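Local structure of mRNA interferase RelE (Escherichia coli, 4FXI) at residues A[38-41]-A[42-45]; A[19-22]-A[23-27]. The protein cleaves mRNA in the ribosomal A site with high codon specificity and so inhibits translation during amino acid starvation, as the toxin of a type II toxin-antitoxin system. The protein carries 1 engineered substitution. All blocks are in the same frame, centred on the assembly; numbering follows the deposited sequence.

Interactions 1 and 2 are both surface contacts, a 3-10 turn and a helix start, and they illustrate how local chemistry follows the backbone beneath it. Their centres are about 21 Å apart and their nearest atoms about 10 Å apart, so they do not touch. Interaction 2 is the first turns of helix 20-35, with backbone hydrogen bonds from each N-H to the carbonyl four residues earlier and one buried leucine on its inner side. Interaction 1 follows in the loop between that helix and strand 52-54, where residues three apart come together. Its side chains meet through a long, water-bridged ion pair, whereas interaction 2 relies on a weak side-chain hydrogen bond from Gln25 and aliphatic packing.

Interaction 1: residues A[38-41]-A[42-45]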
loop_
_atom_site.group_PDB
_atom_site.type_symbol
_atom_site.label_atom_id
_atom_site.label_comp_id
_atom_site.label_asym_id
_atom_site.label_seq_id
_atom_site.Cartn_x
_atom_site.Cartn_y
_atom_site.Cartn_z
ATOM N N ARG A 38 -5.004 10.090 -3.395
ATOM C CA ARG A 38 -6.231 10.047 -2.621
ATOM C C ARG A 38 -7.343 9.601 -3.543
ATOM O O ARG A 38 -7.839 10.370 -4.366
ATOM C CB ARG A 38 -6.523 11.407 -1.993
ATOM C CG ARG A 38 -5.446 11.835 -0.995
ATOM C CD ARG A 38 -5.877 13.095 -0.256
ATOM N NE ARG A 38 -4.874 13.566 0.693
ATOM C CZ ARG A 38 -4.698 13.054 1.908
ATOM N NH1 ARG A 38 -5.448 12.037 2.320
ATOM N NH2 ARG A 38 -3.768 13.555 2.707
ATOM N N ILE A 39 -7.669 8.323 -3.447
ATOM C CA ILE A 39 -8.703 7.724 -4.267
ATOM C C ILE A 39 -9.731 7.307 -3.231
ATOM O O ILE A 39 -9.526 6.333 -2.512
ATOM C CB ILE A 39 -8.152 6.490 -4.999
ATOM C CG1 ILE A 39 -7.032 6.905 -5.958
ATOM C CG2 ILE A 39 -9.251 5.769 -5.764
ATOM C CD1 ILE A 39 -6.289 5.737 -6.550
ATOM N N GLU A 40 -10.817 8.070 -3.147
ATOM C CA GLU A 40 -11.762 7.938 -2.033
ATOM C C GLU A 40 -12.351 6.540 -1.913
ATOM O O GLU A 40 -12.573 6.044 -0.793
ATOM C CB GLU A 40 -12.849 9.013 -2.144
ATOM C CG GLU A 40 -13.882 8.973 -1.026
ATOM C CD GLU A 40 -13.347 9.423 0.324
ATOM O OE1 GLU A 40 -12.210 9.940 0.401
ATOM O OE2 GLU A 40 -14.083 9.256 1.323
ATOM N N ALA A 41 -12.556 5.885 -3.053
ATOM C CA ALA A 41 -13.114 4.530 -3.067
ATOM C C ALA A 41 -12.224 3.530 -2.333
ATOM O O ALA A 41 -12.697 2.495 -1.841
ATOM C CB ALA A 41 -13.361 4.062 -4.497
ATOM N N ASN A 42 -10.942 3.855 -2.245
ATOM C CA ASN A 42 -9.950 2.940 -1.697
ATOM C C ASN A 42 -9.487 3.338 -0.309
ATOM O O ASN A 42 -8.537 2.757 0.239
ATOM C CB ASN A 42 -8.748 2.858 -2.639
ATOM C CG ASN A 42 -9.103 2.249 -3.984
ATOM O OD1 ASN A 42 -10.158 1.640 -4.148
ATOM N ND2 ASN A 42 -8.210 2.400 -4.949
ATOM N N LYS A 43 -10.142 4.345 0.255
ATOM C CA LYS A 43 -9.786 4.829 1.578
ATOM C C LYS A 43 -10.099 3.789 2.641
ATOM O O LYS A 43 -11.187 3.212 2.654
ATOM C CB LYS A 43 -10.504 6.148 1.875
ATOM C CG LYS A 43 -10.360 6.595 3.317
ATOM C CD LYS A 43 -10.757 8.050 3.520
ATOM C CE LYS A 43 -9.767 8.978 2.845
ATOM N NZ LYS A 43 -9.792 10.364 3.395
ATOM N N LEU A 44 -9.147 3.543 3.535
ATOM C CA LEU A 44 -9.377 2.587 4.629
ATOM C C LEU A 44 -10.024 3.220 5.861
ATOM O O LEU A 44 -9.725 4.360 6.228
ATOM C CB LEU A 44 -8.047 1.949 5.038
ATOM C CG LEU A 44 -7.381 1.142 3.931
ATOM C CD1 LEU A 44 -6.022 0.659 4.396
ATOM C CD2 LEU A 44 -8.267 -0.025 3.537
ATOM N N ARG A 45 -10.911 2.469 6.512
ATOM C CA ARG A 45 -11.501 2.921 7.749
ATOM C C ARG A 45 -10.441 2.869 8.839
ATOM O O ARG A 45 -9.458 2.123 8.738
ATOM C CB ARG A 45 -12.700 2.049 8.110
ATOM C CG ARG A 45 -13.915 2.379 7.263
ATOM C CD ARG A 45 -14.649 1.137 6.772
ATOM N NE ARG A 45 -15.267 0.387 7.857
ATOM C CZ ARG A 45 -16.416 0.719 8.438
ATOM N NH1 ARG A 45 -17.073 1.804 8.051
ATOM N NH2 ARG A 45 -16.906 -0.031 9.415
HETATM O O HOH W 1 -11.945 11.572 2.417
HETATM O O HOH W 2 -12.463 1.484 0.749
#
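Two backbone bonds define the turn that joins Ile39 and Glu40 to Asn42 and Lys43. Asn42 N donates to Ile39 O at 2.9 Å, and Lys43 N donates to Glu40 O at 3.1 Å; each spans three residues, the spacing of a 3-10 turn. Both amides approach from above the plane of the carbonyl they use, the second more steeply, at 68° out of plane.

Charge supplies the second kind of contact. Glu40 starts away from the turn, but its chain bends at chi2 (71°) and carries OE1 back over the aliphatic end of Lys43, 3.6 Å from CE. The ion pair is long, with Glu40 OE1 and Lys43 NZ 3.9 Å apart, and a water mediates between them: it donates to Glu40 OE1 at 2.6 Å and accepts from Lys43 NZ. A second water donates to both Ala41 O and Lys43 O, tying the backbone on either side of Asn42. Arg38 NH1 lies 4.8 Å from Lys43 NZ; this arginine forms salt bridges with Asp49 and Asp68, which probably offset the like charges.

Van der Waals contact is modest. Ile39 and Asn42 run side by side in the same direction, and the CG2 branch of Ile39 lies against the amide of Asn42, 3.6 Å from ND2. With CG beside its own backbone N (chi1 -65°), the Asn42 amide is laid back along the turn, ND2 to Ile39 and OD1 toward the carbonyl carbon of Ala41.

Beyond the turn, Asn42 is paired through its backbone with Lys52, the inferred proton acceptor, whose side chain is about 4 Å from that of Asn42. The arrangement is thus a 3-10 turn in the connection from helix 20-35 to edge strand 52-54, beside the inferred catalytic site of the RelE fold.

Interaction 2: residues A[19-22]-A[23-27]; sequences GSTV and REQLK
Arg23 N donates to Gly19 O at 3.0 Å, Glu24 N to Ser20 O at 3.1 Å and Leu26 N to Val22 O at 3.0 Å, the last nearly straight at 168°. Gln25 N takes its place in the series, donating to Thr21 O, a carbonyl that also receives a weak bond from the side chain: Gln25 NE2 lies 3.3 Å away. With chi1 at -70°, CG of Gln25 stands beside its own backbone N and only 3.1 Å from Thr21 O, and the chain then runs extended alongside Thr21. Gly19 occupies the N-cap position, and these successive i to i+4 bonds make up the opening of alpha-helix 20-35, which follows helix 9-17 in the RelE fold. Arg23 bends back at chi3 (-54°) toward this helix start, bringing Gly19 O over one face of its guanidinium, while NE binds the Trp15 carbonyl of the preceding helix. The side chains of Val22 and Gln25 cross, CG2 of Val22 lying 4.1 Å from NE2 of Gln25. The one apolar side-chain pair is Val22 CG1 with Leu26 CD1, at 4.2 Å. Val22 and buried Leu26 both rest on Leu55, and Leu26 also reaches Leu18 and Trp15.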
loop_
_atom_site.group_PDB
_atom_site.type_symbol
_atom_site.label_atom_id
_atom_site.label_comp_id
_atom_site.label_asym_id
_atom_site.label_seq_id
_atom_site.Cartn_x
_atom_site.Cartn_y
_atom_site.Cartn_z
ATOM N N GLY A 19 5.978 -12.447 -5.455
ATOM C CA GLY A 19 6.119 -13.106 -6.744
ATOM C C GLY A 19 6.134 -12.087 -7.871
ATOM O O GLY A 19 5.627 -10.970 -7.722
ATOM N N SER A 20 6.719 -12.469 -9.001
ATOM C CA SER A 20 6.919 -11.550 -10.119
ATOM C C SER A 20 5.605 -11.015 -10.700
ATOM O O SER A 20 5.444 -9.804 -10.888
ATOM C CB SER A 20 7.751 -12.224 -11.214
ATOM O OG SER A 20 8.066 -11.315 -12.252
ATOM N N THR A 21 4.662 -11.907 -10.979
ATOM C CA THR A 21 3.422 -11.483 -11.614
ATOM C C THR A 21 2.595 -10.582 -10.699
ATOM O O THR A 21 1.993 -9.622 -11.165
ATOM C CB THR A 21 2.572 -12.675 -12.104
ATOM O OG1 THR A 21 1.883 -13.269 -10.998
ATOM C CG2 THR A 21 3.454 -13.712 -12.775
ATOM N N VAL A 22 2.578 -10.886 -9.403
ATOM C CA VAL A 22 1.827 -10.085 -8.439
ATOM C C VAL A 22 2.461 -8.707 -8.212
ATOM O O VAL A 22 1.759 -7.695 -8.119
ATOM C CB VAL A 22 1.648 -10.827 -7.089
ATOM C CG1 VAL A 22 1.123 -9.884 -6.011
ATOM C CG2 VAL A 22 0.697 -11.999 -7.258
ATOM N N ARG A 23 3.783 -8.660 -8.132
ATOM C CA ARG A 23 4.464 -7.378 -7.970
ATOM C C ARG A 23 4.198 -6.448 -9.154
ATOM O O ARG A 23 3.944 -5.261 -8.963
ATOM C CB ARG A 23 5.970 -7.566 -7.797
ATOM C CG ARG A 23 6.718 -6.264 -7.551
ATOM C CD ARG A 23 8.232 -6.474 -7.536
ATOM N NE ARG A 23 8.630 -7.514 -6.598
ATOM C CZ ARG A 23 9.110 -8.702 -6.950
ATOM N NH1 ARG A 23 9.269 -9.016 -8.232
ATOM N NH2 ARG A 23 9.440 -9.578 -6.013
ATOM N N GLU A 24 4.252 -6.988 -10.370
ATOM C CA GLU A 24 4.031 -6.174 -11.564
ATOM C C GLU A 24 2.613 -5.617 -11.603
ATOM O O GLU A 24 2.390 -4.504 -12.088
ATOM C CB GLU A 24 4.322 -6.961 -12.849
ATOM C CG GLU A 24 5.803 -7.289 -13.074
ATOM C CD GLU A 24 6.698 -6.053 -13.104
ATOM O OE1 GLU A 24 7.756 -6.070 -12.440
ATOM O OE2 GLU A 24 6.352 -5.066 -13.789
ATOM N N GLN A 25 1.658 -6.406 -11.116
ATOM C CA GLN A 25 0.258 -5.986 -11.059
ATOM C C GLN A 25 0.097 -4.822 -10.097
ATOM O O GLN A 25 -0.547 -3.821 -10.416
ATOM C CB GLN A 25 -0.632 -7.139 -10.589
ATOM C CG GLN A 25 -0.795 -8.262 -11.590
ATOM C CD GLN A 25 -1.733 -9.341 -11.088
ATOM O OE1 GLN A 25 -2.955 -9.184 -11.122
ATOM N NE2 GLN A 25 -1.165 -10.436 -10.605
ATOM N N LEU A 26 0.681 -4.969 -8.911
ATOM C CA LEU A 26 0.651 -3.918 -7.900
ATOM C C LEU A 26 1.463 -2.712 -8.345
ATOM O O LEU A 26 1.123 -1.571 -8.035
ATOM C CB LEU A 26 1.200 -4.430 -6.572
ATOM C CG LEU A 26 0.361 -5.451 -5.807
ATOM C CD1 LEU A 26 1.131 -5.923 -4.585
ATOM C CD2 LEU A 26 -0.973 -4.838 -5.399
ATOM N N LYS A 27 2.539 -2.960 -9.087
ATOM C CA LYS A 27 3.402 -1.862 -9.495
ATOM C C LYS A 27 2.681 -0.900 -10.430
ATOM O O LYS A 27 2.772 0.317 -10.259
ATOM C CB LYS A 27 4.695 -2.382 -10.132
ATOM C CG LYS A 27 5.559 -1.292 -10.737
ATOM C CD LYS A 27 6.857 -1.879 -11.308
ATOM C CE LYS A 27 7.573 -0.880 -12.182
ATOM N NZ LYS A 27 8.955 -1.338 -12.567
#